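Local coordinates for protein KLTH0A00704p (Lachancea thermotolerans, PDB 4J2G) that probably acts in autophagy as an Atg13 protein, the part described here being its HORMA domain, which is thought to mediate recruitment of PI 3-kinase, at residues 24-29 against 250-255; 31-36 against 169-174; 36-41 against 204-209. The protein carries 1 engineered substitution. All blocks are in the same frame, centred on the assembly; numbering follows the deposited sequence.

Contact 1 (24-29 against 250-255); sequences ELIDNF and IRTKFG
A small apolar contact sets I26, on the first half of helix 18-39, against F254, in the turn that follows strand 242-252, with T252 nearby at the strand's end. That strand lies at one border of the five-stranded antiparallel sheet of the HORMA domain. The backbones stay well apart, with 9.7 Å between I26 CA and T252 CA, so side chains alone bridge the gap. CD1 of I26 does the touching, lying 3.8 Å from CD2 of the F254 ring at an oblique approach. With CG1 of I26 anti to its carbonyl carbon (chi1 -65°), the longer branch leads to F254. Isoleucine suits this buried helix position because that branch spans the gap and brings no polar atom with it. F254 is presented by a type I turn from T252 to G255, closed by G255 N donating to T252 O at 2.7 Å. Glycine fits the last position of this turn, since at a phi of 132° a side chain would press on the carbonyl oxygen before it. K253 CG sits 3.7 Å above the centre of one face of the F254 ring, and W23 stacks with that ring. M136 of strand 126-136 touches I26, T252 and F254. With only carbon atoms meeting, the contact rests on dispersion and the exclusion of water, and its geometry is less strictly set than a directional bond would make it.

Contact 2 (31-36 against 169-174); sequences LKAALL and RYLETL
Helices 18-39 and 158-177 run side by side in nearly the same direction where A33 and L36 meet L171 and E172, their local axes 10.7 Å apart at closest approach and crossing at -17°. At that spacing the gap is filled by side chains, and L36 contributes most. Its CB points toward the other helix, and its fork rests against the stem of E172, with CD1 and CD2 of L36 each 3.6 Å from E172 CG. The two side chains cross at about a right angle, and it is CG of the glutamate that the leucine meets. This suits E172 to the margin of the interface: its carbon stem packs while its charged end can stay near water. CD1 of L36 also rests 3.8 Å from L171 CG. Deeper in, L171 holds CG anti to its backbone N (chi1 172°), which swings L171 CD2 to 3.9 Å from A33 CB; the short methyl of alanine leaves room for this larger leucine. An alanine in place of L36 would strip away both methyls of the fork and would probably leave E172 CG without its apolar cover and open a gap beside L171. F168, from the same helix as L171, extends the packing on L36, while strand 126-136 closes the inner side, with I134 against A33 and W132 against L171, so both helices lie on the sheet as a pair.

Contact 3 (36-41 against 204-209); sequences LICHSK and TRILDG
No ring or other flat group carries the touch between C38 and T204; a sulfur, a hydroxyl and aliphatic carbons make it, so there are no faces or edges to assign. The contact belongs to the HORMA fold, where the C-terminal end of helix 18-39 packs on strand 201-208, the outermost strand at one border of the five-stranded antiparallel sheet. Helix and strand come close here, C38 CA lying 6.0 Å from T204 CA, and the compact cysteine and threonine suit so narrow a space. C38 SG is 3.5 Å from T204 OG1 and 3.7 Å from I206 CD1, so the polarisable sulfur faces a polar neighbour and an apolar one. T204 turns OG1 between its backbone N and carbonyl carbon (chi1 51°), bringing it to the cysteine and leaving T204 CG2 to lie 4.3 Å from K41 CB. I206, two residues along the strand, extends CD1 to the sulfur. Its branched apolar side chain fits a buried site shared with L89 of strand 89-96 and with L74 and W77 of helix 70-78. R205, between T204 and I206 in the strand, points away from the helix and pairs with E126 in a salt bridge. Near the C-terminal end of the helix, S40 OG donates to I37 O at 2.8 Å, with a C=O...donor angle of 143°, and S40 OG in turn accepts from K41 NZ at 2.7 Å.

How the contacts relate
All three contacts use helix 18-39 and follow one another along it, contact 1 first and contact 3 at its C-terminal end, where contacts 2 and 3 share L36. The centres of contact 1 and contact 2 lie about 15 Å apart, those of contact 2 and contact 3 about 10 Å, and those of contact 1 and contact 3 about 20 Å. The partners come later in the chain in the order 169-174, 204-209, 250-255, so contacts 2 and 3 are both nested within the loop closed by contact 1 and cross each other. Contacts 1 and 3 reach the two outermost strands of the same five-stranded sheet, while contact 2 reaches helix 158-177. One N-terminal helix thus ties distant parts of the HORMA domain together.

Contact 1 (24-29 against 250-255)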
# COMPACT_ATOMS: atom_id res chain seq x y z
N GLU A 24 -6.88 -22.87 2.72
CA GLU A 24 -5.75 -22.60 3.61
C GLU A 24 -4.52 -22.03 2.89
O GLU A 24 -3.73 -21.27 3.47
CB GLU A 24 -5.33 -23.83 4.41
CG GLU A 24 -6.15 -24.07 5.66
CD GLU A 24 -5.55 -25.16 6.54
OE1 GLU A 24 -6.31 -25.73 7.36
OE2 GLU A 24 -4.32 -25.43 6.43
N LEU A 25 -4.34 -22.44 1.64
CA LEU A 25 -3.32 -21.87 0.80
C LEU A 25 -3.67 -20.36 0.65
O LEU A 25 -2.89 -19.49 1.01
CB LEU A 25 -3.32 -22.59 -0.54
CG LEU A 25 -2.03 -23.22 -1.09
CD1 LEU A 25 -1.15 -23.82 0.01
CD2 LEU A 25 -2.34 -24.26 -2.16
N ILE A 26 -4.89 -20.07 0.19
CA ILE A 26 -5.35 -18.73 0.00
C ILE A 26 -5.14 -17.81 1.21
O ILE A 26 -4.44 -16.79 1.11
CB ILE A 26 -6.77 -18.69 -0.53
CG1 ILE A 26 -6.80 -19.31 -1.93
CG2 ILE A 26 -7.26 -17.23 -0.65
CD1 ILE A 26 -8.15 -19.85 -2.36
N ASP A 27 -5.70 -18.20 2.35
CA ASP A 27 -5.62 -17.40 3.58
C ASP A 27 -4.15 -17.18 4.03
O ASP A 27 -3.80 -16.11 4.57
CB ASP A 27 -6.45 -18.07 4.67
CG ASP A 27 -6.41 -17.33 6.00
OD1 ASP A 27 -6.75 -16.14 6.13
OD2 ASP A 27 -6.03 -17.99 6.97
N ASN A 28 -3.31 -18.18 3.79
CA ASN A 28 -1.92 -18.13 4.20
C ASN A 28 -1.16 -17.14 3.31
O ASN A 28 -0.24 -16.44 3.76
CB ASN A 28 -1.25 -19.50 4.09
CG ASN A 28 -1.50 -20.39 5.31
OD1 ASN A 28 -1.89 -19.94 6.39
ND2 ASN A 28 -1.25 -21.68 5.13
N PHE A 29 -1.55 -17.09 2.05
CA PHE A 29 -0.94 -16.17 1.15
C PHE A 29 -1.26 -14.71 1.59
O PHE A 29 -0.35 -13.86 1.71
CB PHE A 29 -1.47 -16.38 -0.22
CG PHE A 29 -0.76 -15.56 -1.19
CD1 PHE A 29 0.52 -15.94 -1.63
CD2 PHE A 29 -1.31 -14.37 -1.61
CE1 PHE A 29 1.24 -15.15 -2.49
CE2 PHE A 29 -0.60 -13.54 -2.46
CZ PHE A 29 0.67 -13.93 -2.89
N ILE A 250 -4.92 -14.62 -10.10
CA ILE A 250 -4.82 -16.05 -10.03
C ILE A 250 -6.22 -16.63 -10.10
O ILE A 250 -7.11 -16.25 -9.31
CB ILE A 250 -3.99 -16.50 -8.83
CG1 ILE A 250 -2.55 -16.07 -9.08
CG2 ILE A 250 -4.08 -18.01 -8.68
CD1 ILE A 250 -1.56 -16.57 -8.07
N ARG A 251 -6.41 -17.47 -11.11
CA ARG A 251 -7.68 -18.12 -11.36
C ARG A 251 -7.84 -19.28 -10.39
O ARG A 251 -6.96 -20.15 -10.32
CB ARG A 251 -7.77 -18.60 -12.81
CG ARG A 251 -8.58 -17.70 -13.73
CD ARG A 251 -7.87 -16.41 -14.12
NE ARG A 251 -8.79 -15.26 -14.07
CZ ARG A 251 -8.60 -14.11 -14.70
NH1 ARG A 251 -7.50 -13.92 -15.45
NH2 ARG A 251 -9.51 -13.12 -14.58
N THR A 252 -8.92 -19.24 -9.61
CA THR A 252 -9.29 -20.32 -8.70
C THR A 252 -10.82 -20.61 -8.66
O THR A 252 -11.66 -19.73 -8.95
CB THR A 252 -8.78 -20.03 -7.29
OG1 THR A 252 -8.29 -21.23 -6.72
CG2 THR A 252 -9.89 -19.45 -6.40
N LYS A 253 -11.16 -21.84 -8.27
CA LYS A 253 -12.56 -22.26 -8.23
C LYS A 253 -13.45 -21.37 -7.36
O LYS A 253 -14.62 -21.15 -7.67
CB LYS A 253 -12.67 -23.72 -7.82
CG LYS A 253 -12.09 -24.08 -6.46
CD LYS A 253 -12.13 -25.59 -6.26
CE LYS A 253 -11.35 -26.32 -7.36
NZ LYS A 253 -11.91 -27.67 -7.66
N PHE A 254 -12.88 -20.86 -6.29
CA PHE A 254 -13.59 -19.91 -5.43
C PHE A 254 -13.60 -18.49 -5.96
O PHE A 254 -14.21 -17.62 -5.35
CB PHE A 254 -12.98 -19.91 -4.04
CG PHE A 254 -12.62 -21.27 -3.55
CD1 PHE A 254 -13.61 -22.19 -3.19
CD2 PHE A 254 -11.29 -21.65 -3.47
CE1 PHE A 254 -13.28 -23.46 -2.72
CE2 PHE A 254 -10.96 -22.92 -3.00
CZ PHE A 254 -11.95 -23.82 -2.63
N GLY A 255 -12.95 -18.26 -7.09
CA GLY A 255 -12.86 -16.90 -7.65
C GLY A 255 -11.44 -16.52 -8.07
O GLY A 255 -10.55 -17.38 -8.22

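Contact 2 (31-36 against 169-174)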
# COMPACT_ATOMS: atom_id res chain seq x y z
N LEU A 31 -1.94 -13.58 4.43
CA LEU A 31 -1.05 -13.36 5.58
C LEU A 31 0.40 -13.11 5.19
O LEU A 31 0.94 -12.10 5.61
CB LEU A 31 -1.10 -14.50 6.57
CG LEU A 31 -2.47 -14.78 7.24
CD1 LEU A 31 -2.38 -16.06 8.11
CD2 LEU A 31 -2.95 -13.62 8.08
N LYS A 32 1.01 -13.99 4.36
CA LYS A 32 2.38 -13.78 3.89
C LYS A 32 2.52 -12.44 3.12
O LYS A 32 3.47 -11.68 3.36
CB LYS A 32 2.91 -14.96 3.02
CG LYS A 32 3.20 -16.25 3.80
CD LYS A 32 3.77 -17.35 2.91
CE LYS A 32 3.66 -18.72 3.60
NZ LYS A 32 4.10 -19.86 2.73
N ALA A 33 1.58 -12.20 2.19
CA ALA A 33 1.57 -11.01 1.36
C ALA A 33 1.54 -9.71 2.20
O ALA A 33 2.43 -8.82 2.05
CB ALA A 33 0.42 -11.03 0.33
N ALA A 34 0.61 -9.66 3.13
CA ALA A 34 0.57 -8.57 4.07
C ALA A 34 1.87 -8.46 4.89
O ALA A 34 2.35 -7.34 5.18
CB ALA A 34 -0.65 -8.71 4.96
N LEU A 35 2.48 -9.59 5.25
CA LEU A 35 3.67 -9.50 6.09
C LEU A 35 4.80 -8.88 5.28
O LEU A 35 5.40 -7.90 5.72
CB LEU A 35 4.05 -10.84 6.75
CG LEU A 35 3.23 -11.31 7.96
CD1 LEU A 35 3.60 -12.74 8.35
CD2 LEU A 35 3.28 -10.37 9.19
N LEU A 36 5.06 -9.41 4.08
CA LEU A 36 6.02 -8.85 3.16
C LEU A 36 5.90 -7.31 3.02
O LEU A 36 6.86 -6.55 3.24
CB LEU A 36 5.76 -9.46 1.80
CG LEU A 36 6.79 -9.93 0.78
CD1 LEU A 36 6.35 -9.47 -0.62
CD2 LEU A 36 8.24 -9.57 1.09
N ARG A 169 6.91 -14.02 -5.38
CA ARG A 169 8.27 -13.56 -5.72
C ARG A 169 8.13 -12.33 -6.58
O ARG A 169 8.96 -11.42 -6.58
CB ARG A 169 9.10 -14.63 -6.45
CG ARG A 169 9.35 -15.90 -5.64
CD ARG A 169 10.42 -16.84 -6.23
NE ARG A 169 9.97 -17.62 -7.39
CZ ARG A 169 9.98 -18.97 -7.50
NH1 ARG A 169 10.40 -19.75 -6.51
NH2 ARG A 169 9.56 -19.55 -8.62
N TYR A 170 7.07 -12.34 -7.35
CA TYR A 170 6.83 -11.27 -8.21
C TYR A 170 6.52 -9.99 -7.29
O TYR A 170 7.08 -8.93 -7.47
CB TYR A 170 5.65 -11.58 -9.11
CG TYR A 170 5.34 -10.35 -9.90
CD1 TYR A 170 6.19 -9.92 -10.90
CD2 TYR A 170 4.30 -9.49 -9.51
CE1 TYR A 170 5.95 -8.72 -11.57
CE2 TYR A 170 4.05 -8.29 -10.18
CZ TYR A 170 4.89 -7.92 -11.22
OH TYR A 170 4.64 -6.75 -11.93
N LEU A 171 5.70 -10.21 -6.29
CA LEU A 171 5.28 -9.21 -5.35
C LEU A 171 6.51 -8.73 -4.56
O LEU A 171 6.60 -7.55 -4.29
CB LEU A 171 4.17 -9.77 -4.48
CG LEU A 171 3.68 -8.96 -3.29
CD1 LEU A 171 2.90 -7.73 -3.81
CD2 LEU A 171 2.76 -9.92 -2.53
N GLU A 172 7.47 -9.62 -4.28
CA GLU A 172 8.65 -9.19 -3.57
C GLU A 172 9.42 -8.21 -4.44
O GLU A 172 9.94 -7.18 -3.96
CB GLU A 172 9.58 -10.33 -3.29
CG GLU A 172 9.22 -11.10 -2.07
CD GLU A 172 10.06 -12.36 -1.94
OE1 GLU A 172 10.80 -12.45 -0.94
OE2 GLU A 172 9.99 -13.23 -2.85
N THR A 173 9.45 -8.50 -5.72
CA THR A 173 10.15 -7.60 -6.59
C THR A 173 9.38 -6.32 -6.80
O THR A 173 9.99 -5.25 -6.88
CB THR A 173 10.38 -8.25 -7.93
OG1 THR A 173 10.99 -9.53 -7.68
CG2 THR A 173 11.30 -7.42 -8.74
N LEU A 174 8.06 -6.40 -6.90
CA LEU A 174 7.35 -5.20 -7.19
C LEU A 174 7.49 -4.25 -6.00
O LEU A 174 7.68 -3.08 -6.20
CB LEU A 174 5.91 -5.48 -7.50
CG LEU A 174 4.86 -4.41 -7.63
CD1 LEU A 174 3.55 -5.11 -7.76
CD2 LEU A 174 4.73 -3.67 -6.32

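Contact 3 (36-41 against 204-209)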
# COMPACT_ATOMS: atom_id res chain seq x y z
N LEU A 36 5.06 -9.41 4.08
CA LEU A 36 6.02 -8.85 3.16
C LEU A 36 5.90 -7.31 3.02
O LEU A 36 6.86 -6.55 3.24
CB LEU A 36 5.76 -9.46 1.80
CG LEU A 36 6.79 -9.93 0.78
CD1 LEU A 36 6.35 -9.47 -0.62
CD2 LEU A 36 8.24 -9.57 1.09
N ILE A 37 4.71 -6.85 2.64
CA ILE A 37 4.45 -5.47 2.37
C ILE A 37 4.75 -4.60 3.60
O ILE A 37 5.52 -3.66 3.51
CB ILE A 37 3.01 -5.30 1.86
CG1 ILE A 37 2.87 -5.87 0.44
CG2 ILE A 37 2.58 -3.86 1.82
CD1 ILE A 37 1.41 -5.88 0.03
N CYS A 38 4.21 -4.96 4.77
CA CYS A 38 4.53 -4.26 6.04
C CYS A 38 6.01 -4.31 6.50
O CYS A 38 6.54 -3.31 6.96
CB CYS A 38 3.58 -4.72 7.18
SG CYS A 38 1.83 -4.33 6.81
N HIS A 39 6.69 -5.45 6.37
CA HIS A 39 8.06 -5.54 6.87
C HIS A 39 9.06 -4.76 5.99
O HIS A 39 10.17 -4.45 6.41
CB HIS A 39 8.49 -7.01 6.99
CG HIS A 39 7.82 -7.75 8.10
ND1 HIS A 39 7.11 -7.13 9.10
CD2 HIS A 39 7.79 -9.08 8.38
CE1 HIS A 39 6.65 -8.04 9.95
NE2 HIS A 39 7.05 -9.23 9.54
N SER A 40 8.66 -4.44 4.77
CA SER A 40 9.50 -3.68 3.86
C SER A 40 9.63 -2.19 4.19
O SER A 40 10.41 -1.51 3.57
CB SER A 40 8.93 -3.78 2.46
OG SER A 40 7.84 -2.84 2.27
N LYS A 41 8.86 -1.67 5.13
CA LYS A 41 8.90 -0.18 5.36
C LYS A 41 9.22 0.17 6.78
O LYS A 41 9.17 -0.69 7.63
CB LYS A 41 7.59 0.51 4.94
CG LYS A 41 7.14 0.21 3.51
CD LYS A 41 8.01 0.92 2.45
CE LYS A 41 7.97 0.27 1.04
NZ LYS A 41 6.87 -0.74 0.94
N THR A 204 2.95 1.64 7.98
CA THR A 204 1.89 0.97 7.25
C THR A 204 0.84 0.62 8.24
O THR A 204 1.12 0.59 9.41
CB THR A 204 2.35 -0.37 6.65
OG1 THR A 204 2.96 -1.14 7.67
CG2 THR A 204 3.37 -0.10 5.57
N ARG A 205 -0.33 0.26 7.74
CA ARG A 205 -1.52 0.05 8.51
C ARG A 205 -2.28 -0.89 7.61
O ARG A 205 -2.34 -0.68 6.40
CB ARG A 205 -2.27 1.39 8.61
CG ARG A 205 -3.68 1.34 9.08
CD ARG A 205 -4.32 2.75 9.19
NE ARG A 205 -3.30 3.79 9.10
CZ ARG A 205 -3.17 4.76 9.99
NH1 ARG A 205 -3.99 4.79 11.04
NH2 ARG A 205 -2.24 5.70 9.85
N ILE A 206 -2.83 -1.92 8.21
CA ILE A 206 -3.65 -2.88 7.55
C ILE A 206 -5.04 -2.59 7.95
O ILE A 206 -5.28 -2.26 9.07
CB ILE A 206 -3.28 -4.27 8.04
CG1 ILE A 206 -1.86 -4.60 7.57
CG2 ILE A 206 -4.33 -5.25 7.61
CD1 ILE A 206 -1.20 -5.83 8.20
N LEU A 207 -5.97 -2.66 7.01
CA LEU A 207 -7.37 -2.32 7.18
C LEU A 207 -8.22 -3.40 6.49
O LEU A 207 -7.82 -4.01 5.44
CB LEU A 207 -7.72 -1.04 6.47
CG LEU A 207 -7.00 0.20 7.01
CD1 LEU A 207 -7.25 1.42 6.13
CD2 LEU A 207 -7.42 0.44 8.44
N ASP A 208 -9.39 -3.65 7.09
CA ASP A 208 -10.44 -4.46 6.43
C ASP A 208 -11.09 -3.55 5.39
O ASP A 208 -11.68 -2.53 5.70
CB ASP A 208 -11.43 -4.94 7.47
CG ASP A 208 -12.59 -5.75 6.88
OD1 ASP A 208 -13.02 -5.51 5.71
OD2 ASP A 208 -13.08 -6.63 7.64
N GLY A 209 -10.92 -3.89 4.12
CA GLY A 209 -11.43 -3.00 3.09
C GLY A 209 -12.91 -3.05 2.74
O GLY A 209 -13.35 -2.34 1.84